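Local coordinates for disease resistance protein RRS1 (Arabidopsis thaliana, PDB 4C6S) that pairs with RPS4 to recognise the bacterial effectors AvrRps4 and PopP2 and binds W-box DNA, its TIR domain taking part in homo- and heterodimerization, at residues Y18-H23 and V96-S101; E72-K77 and L108-F113. All blocks are in the same frame, centred on the assembly; numbering follows the deposited sequence.

Contact 1: Y18-H23 and V96-S101; sequences YSFVSH and VLYGDS
Phe-20, in the first turn of helix 20-30, lays its ring against that of Tyr-98 at the end of strand 92-98. The two form an offset stack (centroids 4.1 Å apart, planes tilted 17°) and run against each other, the root of Phe-20 by the tip of Tyr-98. Phe-20 CB sits over the tyrosine face, a CH-pi contact 4.1 Å from the Tyr-98 centroid, nearest to Tyr-98 CZ. Phe-20 CG lies over the same face toward the rim, close to Tyr-98 CE1 and CZ. Phe-20 CD1 makes the closest touch, 3.5 Å from Tyr-98 CE1, and Phe-20 CE1 lies by Tyr-98 CE1 and CD1. On the other branch Phe-20 CD2 meets Tyr-98 CD1 and CG. Farther out, Phe-20 CE2 and CZ lie by Tyr-98 CD1, and Phe-20 CE2 also reaches Val-96 CG1 at 4.4 Å. Tyr-98 holds CG anti to its own N (chi1 -179°), sending the phenol back past the phenylalanine root. There a water donates to Tyr-98 OH at 2.7 Å and takes a weak bond from Phe-20 N; Tyr-98 OH also hydrogen-bonds Asp-128 OD2. The same turn carries Ser-22 and His-23, which meet the second subunit, the two His-23 rings stacking. In this TIR domain the stack joins helix 20-30 to strand 92-98 of the parallel sheet; helix 128-143 packs on Phe-20 through Leu-131, Val-132 and Ile-135, strand 59-65 on Tyr-98 through Val-63.

Contact 2: E72-K77 and L108-F113; sequences EVWLDK and LSELDF
Trp-74 and Glu-110 both carry CG anti to the backbone N (chi1 -178° for Trp-74), which directs the two side chains toward each other between helices 74-82 and 104-113. These helices flank the parallel sheet of the TIR fold, and strand 92-98 follows the first and precedes the second in the chain. Glu-110 then bends at chi2 (76°), and the bend brings its carboxylate to the root of the indole. Glu-110 OE2 does the touching, 3.2 Å from Trp-74 CB, with Trp-74 CG almost as near; it approaches the ring obliquely, the carboxylate plane turned 40° from that of the indole. No hydrogen bond joins the two segments; the charge on Glu-110 is met by a salt bridge from OE2 to Arg-114, just past the end of the helix. Arg-114 also packs on Trp-74, so both partners share this neighbour. Toward the sheet the contact turns apolar. Met-62 of strand 59-65 packs on Trp-74, while Leu-111 rests on Leu-64 and Leu-97. At the six-membered end of the indole, Trp-74 CZ3 meets Leu-111 CD2 at 4.3 Å.

The centres of contacts 1 and 2 lie about 17 Å apart within one TIR domain, and their segments alternate along the chain: 18-23, 72-77, 96-101, 108-113. Helix 74-82, strand 92-98 and helix 104-113 are consecutive elements, so in the sequence the strand of contact 1 falls between the two helices of contact 2. Leu-97, which takes no part in the pairing with 18-23, packs from that strand on Leu-108 and Leu-111, its CD2 lying 3.9 Å from Leu-111 CD1. Residues of 18-23, with the stacked His-23 rings, lie at the interface of the two subunits, consistent with the domain's part in homo- and heterodimerization; no other chain of the assembly touches the segments of contact 2.

Contact 1: Y18-H23 and V96-S101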
loop_
_atom_site.group_PDB
_atom_site.type_symbol
_atom_site.label_atom_id
_atom_site.label_comp_id
_atom_site.label_asym_id
_atom_site.label_seq_id
_atom_site.Cartn_x
_atom_site.Cartn_y
_atom_site.Cartn_z
ATOM N N TYR A 18 -1.985 6.939 -5.173
ATOM C CA TYR A 18 -0.946 6.100 -5.781
ATOM C C TYR A 18 -0.340 5.122 -4.780
ATOM O O TYR A 18 0.585 4.371 -5.116
ATOM C CB TYR A 18 0.142 6.971 -6.398
ATOM C CG TYR A 18 -0.346 7.770 -7.578
ATOM C CD1 TYR A 18 -0.644 7.141 -8.774
ATOM C CD2 TYR A 18 -0.552 9.142 -7.480
ATOM C CE1 TYR A 18 -1.107 7.858 -9.863
ATOM C CE2 TYR A 18 -1.013 9.873 -8.570
ATOM C CZ TYR A 18 -1.289 9.220 -9.753
ATOM O OH TYR A 18 -1.748 9.927 -10.843
ATOM N N SER A 19 -0.847 5.154 -3.554
ATOM C CA SER A 19 -0.383 4.235 -2.523
ATOM C C SER A 19 -1.508 3.266 -2.186
ATOM O O SER A 19 -1.812 2.407 -2.992
ATOM C CB SER A 19 0.168 4.993 -1.307
ATOM O OG SER A 19 -0.805 5.890 -0.804
ATOM N N PHE A 20 -2.155 3.412 -1.034
ATOM C CA PHE A 20 -3.218 2.486 -0.612
ATOM C C PHE A 20 -4.280 2.185 -1.677
ATOM O O PHE A 20 -4.628 1.025 -1.906
ATOM C CB PHE A 20 -3.920 3.039 0.641
ATOM C CG PHE A 20 -5.076 2.201 1.105
ATOM C CD1 PHE A 20 -4.858 0.995 1.776
ATOM C CD2 PHE A 20 -6.383 2.616 0.879
ATOM C CE1 PHE A 20 -5.946 0.227 2.226
ATOM C CE2 PHE A 20 -7.479 1.854 1.320
ATOM C CZ PHE A 20 -7.248 0.650 1.989
ATOM N N VAL A 21 -4.809 3.221 -2.316
ATOM C CA VAL A 21 -5.885 3.028 -3.286
ATOM C C VAL A 21 -5.423 2.196 -4.483
ATOM O O VAL A 21 -6.204 1.432 -5.069
ATOM C CB VAL A 21 -6.472 4.381 -3.715
ATOM C CG1 VAL A 21 -7.382 4.251 -4.933
ATOM C CG2 VAL A 21 -7.239 5.009 -2.519
ATOM N N SER A 22 -4.147 2.314 -4.843
ATOM C CA SER A 22 -3.675 1.578 -6.021
ATOM C C SER A 22 -3.704 0.076 -5.698
ATOM O O SER A 22 -3.983 -0.753 -6.567
ATOM C CB SER A 22 -2.283 2.036 -6.470
ATOM O OG SER A 22 -1.261 1.563 -5.611
ATOM N N HIS A 23 -3.436 -0.267 -4.445
ATOM C CA HIS A 23 -3.478 -1.669 -4.047
ATOM C C HIS A 23 -4.909 -2.157 -4.007
ATOM O O HIS A 23 -5.184 -3.304 -4.370
ATOM C CB HIS A 23 -2.813 -1.888 -2.683
ATOM C CG HIS A 23 -1.388 -1.450 -2.640
ATOM N ND1 HIS A 23 -0.378 -2.118 -3.292
ATOM C CD2 HIS A 23 -0.799 -0.398 -2.012
ATOM C CE1 HIS A 23 0.774 -1.506 -3.068
ATOM N NE2 HIS A 23 0.538 -0.462 -2.283
ATOM N N VAL A 96 -14.480 3.760 3.799
ATOM C CA VAL A 96 -13.240 3.262 4.385
ATOM C C VAL A 96 -12.566 4.405 5.115
ATOM O O VAL A 96 -12.211 5.423 4.497
ATOM C CB VAL A 96 -12.284 2.733 3.295
ATOM C CG1 VAL A 96 -11.000 2.191 3.920
ATOM C CG2 VAL A 96 -12.963 1.627 2.454
ATOM N N LEU A 97 -12.405 4.253 6.434
ATOM C CA LEU A 97 -11.732 5.276 7.230
ATOM C C LEU A 97 -10.262 4.908 7.239
ATOM O O LEU A 97 -9.843 4.025 7.993
ATOM C CB LEU A 97 -12.275 5.325 8.660
ATOM C CG LEU A 97 -13.753 5.649 8.770
ATOM C CD1 LEU A 97 -14.201 5.687 10.238
ATOM C CD2 LEU A 97 -14.019 7.006 8.131
ATOM N N TYR A 98 -9.485 5.565 6.381
ATOM C CA TYR A 98 -8.093 5.176 6.191
ATOM C C TYR A 98 -7.136 6.187 6.813
ATOM O O TYR A 98 -7.244 7.393 6.567
ATOM C CB TYR A 98 -7.767 5.000 4.697
ATOM C CG TYR A 98 -6.330 4.578 4.515
ATOM C CD1 TYR A 98 -5.936 3.275 4.802
ATOM C CD2 TYR A 98 -5.359 5.484 4.123
ATOM C CE1 TYR A 98 -4.603 2.886 4.691
ATOM C CE2 TYR A 98 -4.034 5.103 4.001
ATOM C CZ TYR A 98 -3.668 3.799 4.278
ATOM O OH TYR A 98 -2.360 3.425 4.168
ATOM N N GLY A 99 -6.186 5.709 7.614
ATOM C CA GLY A 99 -5.169 6.593 8.151
ATOM C C GLY A 99 -4.513 5.992 9.375
ATOM O O GLY A 99 -5.111 5.133 10.027
ATOM N N ASP A 100 -3.307 6.451 9.692
ATOM C CA ASP A 100 -2.539 5.901 10.816
ATOM C C ASP A 100 -2.802 6.610 12.138
ATOM O O ASP A 100 -2.150 6.322 13.142
ATOM C CB ASP A 100 -1.029 5.922 10.523
ATOM C CG ASP A 100 -0.476 7.327 10.322
ATOM O OD1 ASP A 100 -1.208 8.318 10.514
ATOM O OD2 ASP A 100 0.721 7.442 9.983
ATOM N N SER A 101 -3.735 7.550 12.125
ATOM C CA SER A 101 -4.040 8.347 13.305
ATOM C C SER A 101 -5.473 8.837 13.187
ATOM O O SER A 101 -5.732 10.046 13.139
ATOM C CB SER A 101 -3.064 9.514 13.406
ATOM O OG SER A 101 -3.049 10.057 14.712
HETATM O O HOH W 1 -1.056 4.527 2.075
#

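Contact 2: E72-K77 and L108-F113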
loop_
_atom_site.group_PDB
_atom_site.type_symbol
_atom_site.label_atom_id
_atom_site.label_comp_id
_atom_site.label_asym_id
_atom_site.label_seq_id
_atom_site.Cartn_x
_atom_site.Cartn_y
_atom_site.Cartn_z
ATOM N N GLU A 72 -13.992 19.449 7.899
ATOM C CA GLU A 72 -13.241 20.179 6.877
ATOM C C GLU A 72 -13.099 19.366 5.597
ATOM O O GLU A 72 -12.503 19.828 4.623
ATOM C CB GLU A 72 -11.839 20.515 7.373
ATOM C CG GLU A 72 -11.776 21.289 8.660
ATOM C CD GLU A 72 -10.356 21.668 9.002
ATOM O OE1 GLU A 72 -9.635 20.821 9.575
ATOM O OE2 GLU A 72 -9.957 22.807 8.681
ATOM N N VAL A 73 -13.633 18.152 5.612
ATOM C CA VAL A 73 -13.458 17.227 4.497
ATOM C C VAL A 73 -14.768 16.893 3.787
ATOM O O VAL A 73 -14.835 16.919 2.556
ATOM C CB VAL A 73 -12.806 15.910 4.972
ATOM C CG1 VAL A 73 -12.838 14.863 3.871
ATOM C CG2 VAL A 73 -11.379 16.173 5.432
ATOM N N TRP A 74 -15.806 16.566 4.551
ATOM C CA TRP A 74 -16.993 15.971 3.938
ATOM C C TRP A 74 -17.680 16.882 2.921
ATOM O O TRP A 74 -17.697 16.583 1.726
ATOM C CB TRP A 74 -18.030 15.503 4.974
ATOM C CG TRP A 74 -19.184 14.874 4.245
ATOM C CD1 TRP A 74 -20.341 15.490 3.819
ATOM C CD2 TRP A 74 -19.255 13.527 3.771
ATOM N NE1 TRP A 74 -21.130 14.590 3.136
ATOM C CE2 TRP A 74 -20.485 13.380 3.089
ATOM C CE3 TRP A 74 -18.404 12.424 3.871
ATOM C CZ2 TRP A 74 -20.880 12.168 2.514
ATOM C CZ3 TRP A 74 -18.798 11.229 3.309
ATOM C CH2 TRP A 74 -20.023 11.110 2.634
ATOM N N LEU A 75 -18.266 17.976 3.398
ATOM C CA LEU A 75 -19.010 18.874 2.514
ATOM C C LEU A 75 -18.122 19.376 1.382
ATOM O O LEU A 75 -18.569 19.552 0.242
ATOM C CB LEU A 75 -19.560 20.065 3.300
ATOM C CG LEU A 75 -20.699 19.795 4.286
ATOM C CD1 LEU A 75 -21.042 21.057 5.056
ATOM C CD2 LEU A 75 -21.915 19.287 3.553
ATOM N N ASP A 76 -16.852 19.595 1.708
ATOM C CA ASP A 76 -15.908 20.171 0.765
ATOM C C ASP A 76 -15.552 19.214 -0.375
ATOM O O ASP A 76 -15.407 19.638 -1.523
ATOM C CB ASP A 76 -14.640 20.594 1.504
ATOM C CG ASP A 76 -13.656 21.305 0.605
ATOM O OD1 ASP A 76 -14.099 22.085 -0.267
ATOM O OD2 ASP A 76 -12.439 21.079 0.770
ATOM N N LYS A 77 -15.420 17.926 -0.061
ATOM C CA LYS A 77 -14.831 16.982 -1.008
ATOM C C LYS A 77 -15.663 15.744 -1.307
ATOM O O LYS A 77 -15.586 15.208 -2.407
ATOM C CB LYS A 77 -13.461 16.516 -0.507
ATOM C CG LYS A 77 -12.376 17.568 -0.529
ATOM C CD LYS A 77 -11.029 16.962 -0.169
ATOM C CE LYS A 77 -9.958 18.033 -0.009
ATOM N NZ LYS A 77 -8.603 17.417 0.170
ATOM N N LEU A 108 -17.008 8.377 12.700
ATOM C CA LEU A 108 -18.166 7.489 12.855
ATOM C C LEU A 108 -19.444 8.322 13.014
ATOM O O LEU A 108 -20.498 7.982 12.454
ATOM C CB LEU A 108 -17.974 6.540 14.036
ATOM C CG LEU A 108 -16.870 5.509 13.803
ATOM C CD1 LEU A 108 -16.742 4.598 15.010
ATOM C CD2 LEU A 108 -17.170 4.703 12.558
ATOM N N SER A 109 -19.333 9.427 13.747
ATOM C CA SER A 109 -20.450 10.359 13.913
ATOM C C SER A 109 -20.840 10.940 12.560
ATOM O O SER A 109 -22.024 10.975 12.192
ATOM C CB SER A 109 -20.062 11.485 14.870
ATOM O OG SER A 109 -21.118 12.425 14.996
ATOM N N GLU A 110 -19.835 11.398 11.825
ATOM C CA GLU A 110 -20.051 11.972 10.505
ATOM C C GLU A 110 -20.773 10.981 9.601
ATOM O O GLU A 110 -21.792 11.319 8.993
ATOM C CB GLU A 110 -18.718 12.391 9.885
ATOM C CG GLU A 110 -18.840 13.015 8.483
ATOM C CD GLU A 110 -19.356 14.446 8.493
ATOM O OE1 GLU A 110 -19.202 15.148 9.518
ATOM O OE2 GLU A 110 -19.905 14.880 7.457
ATOM N N LEU A 111 -20.268 9.751 9.523
ATOM C CA LEU A 111 -20.866 8.778 8.606
ATOM C C LEU A 111 -22.307 8.432 8.994
ATOM O O LEU A 111 -23.172 8.315 8.127
ATOM C CB LEU A 111 -20.006 7.520 8.488
ATOM C CG LEU A 111 -18.632 7.772 7.876
ATOM C CD1 LEU A 111 -17.824 6.479 7.859
ATOM C CD2 LEU A 111 -18.736 8.357 6.472
ATOM N N ASP A 112 -22.558 8.281 10.294
ATOM C CA ASP A 112 -23.916 8.041 10.777
ATOM C C ASP A 112 -24.859 9.169 10.362
ATOM O O ASP A 112 -25.995 8.920 9.939
ATOM C CB ASP A 112 -23.930 7.882 12.297
ATOM C CG ASP A 112 -25.335 7.807 12.854
ATOM O OD1 ASP A 112 -25.929 6.712 12.830
ATOM O OD2 ASP A 112 -25.848 8.849 13.305
ATOM N N PHE A 113 -24.384 10.406 10.472
ATOM C CA PHE A 113 -25.180 11.574 10.080
ATOM C C PHE A 113 -25.496 11.548 8.583
ATOM O O PHE A 113 -26.561 12.013 8.160
ATOM C CB PHE A 113 -24.425 12.858 10.456
ATOM C CG PHE A 113 -25.171 14.135 10.147
ATOM C CD1 PHE A 113 -26.267 14.519 10.907
ATOM C CD2 PHE A 113 -24.735 14.973 9.131
ATOM C CE1 PHE A 113 -26.945 15.715 10.644
ATOM C CE2 PHE A 113 -25.405 16.169 8.854
ATOM C CZ PHE A 113 -26.507 16.535 9.612
#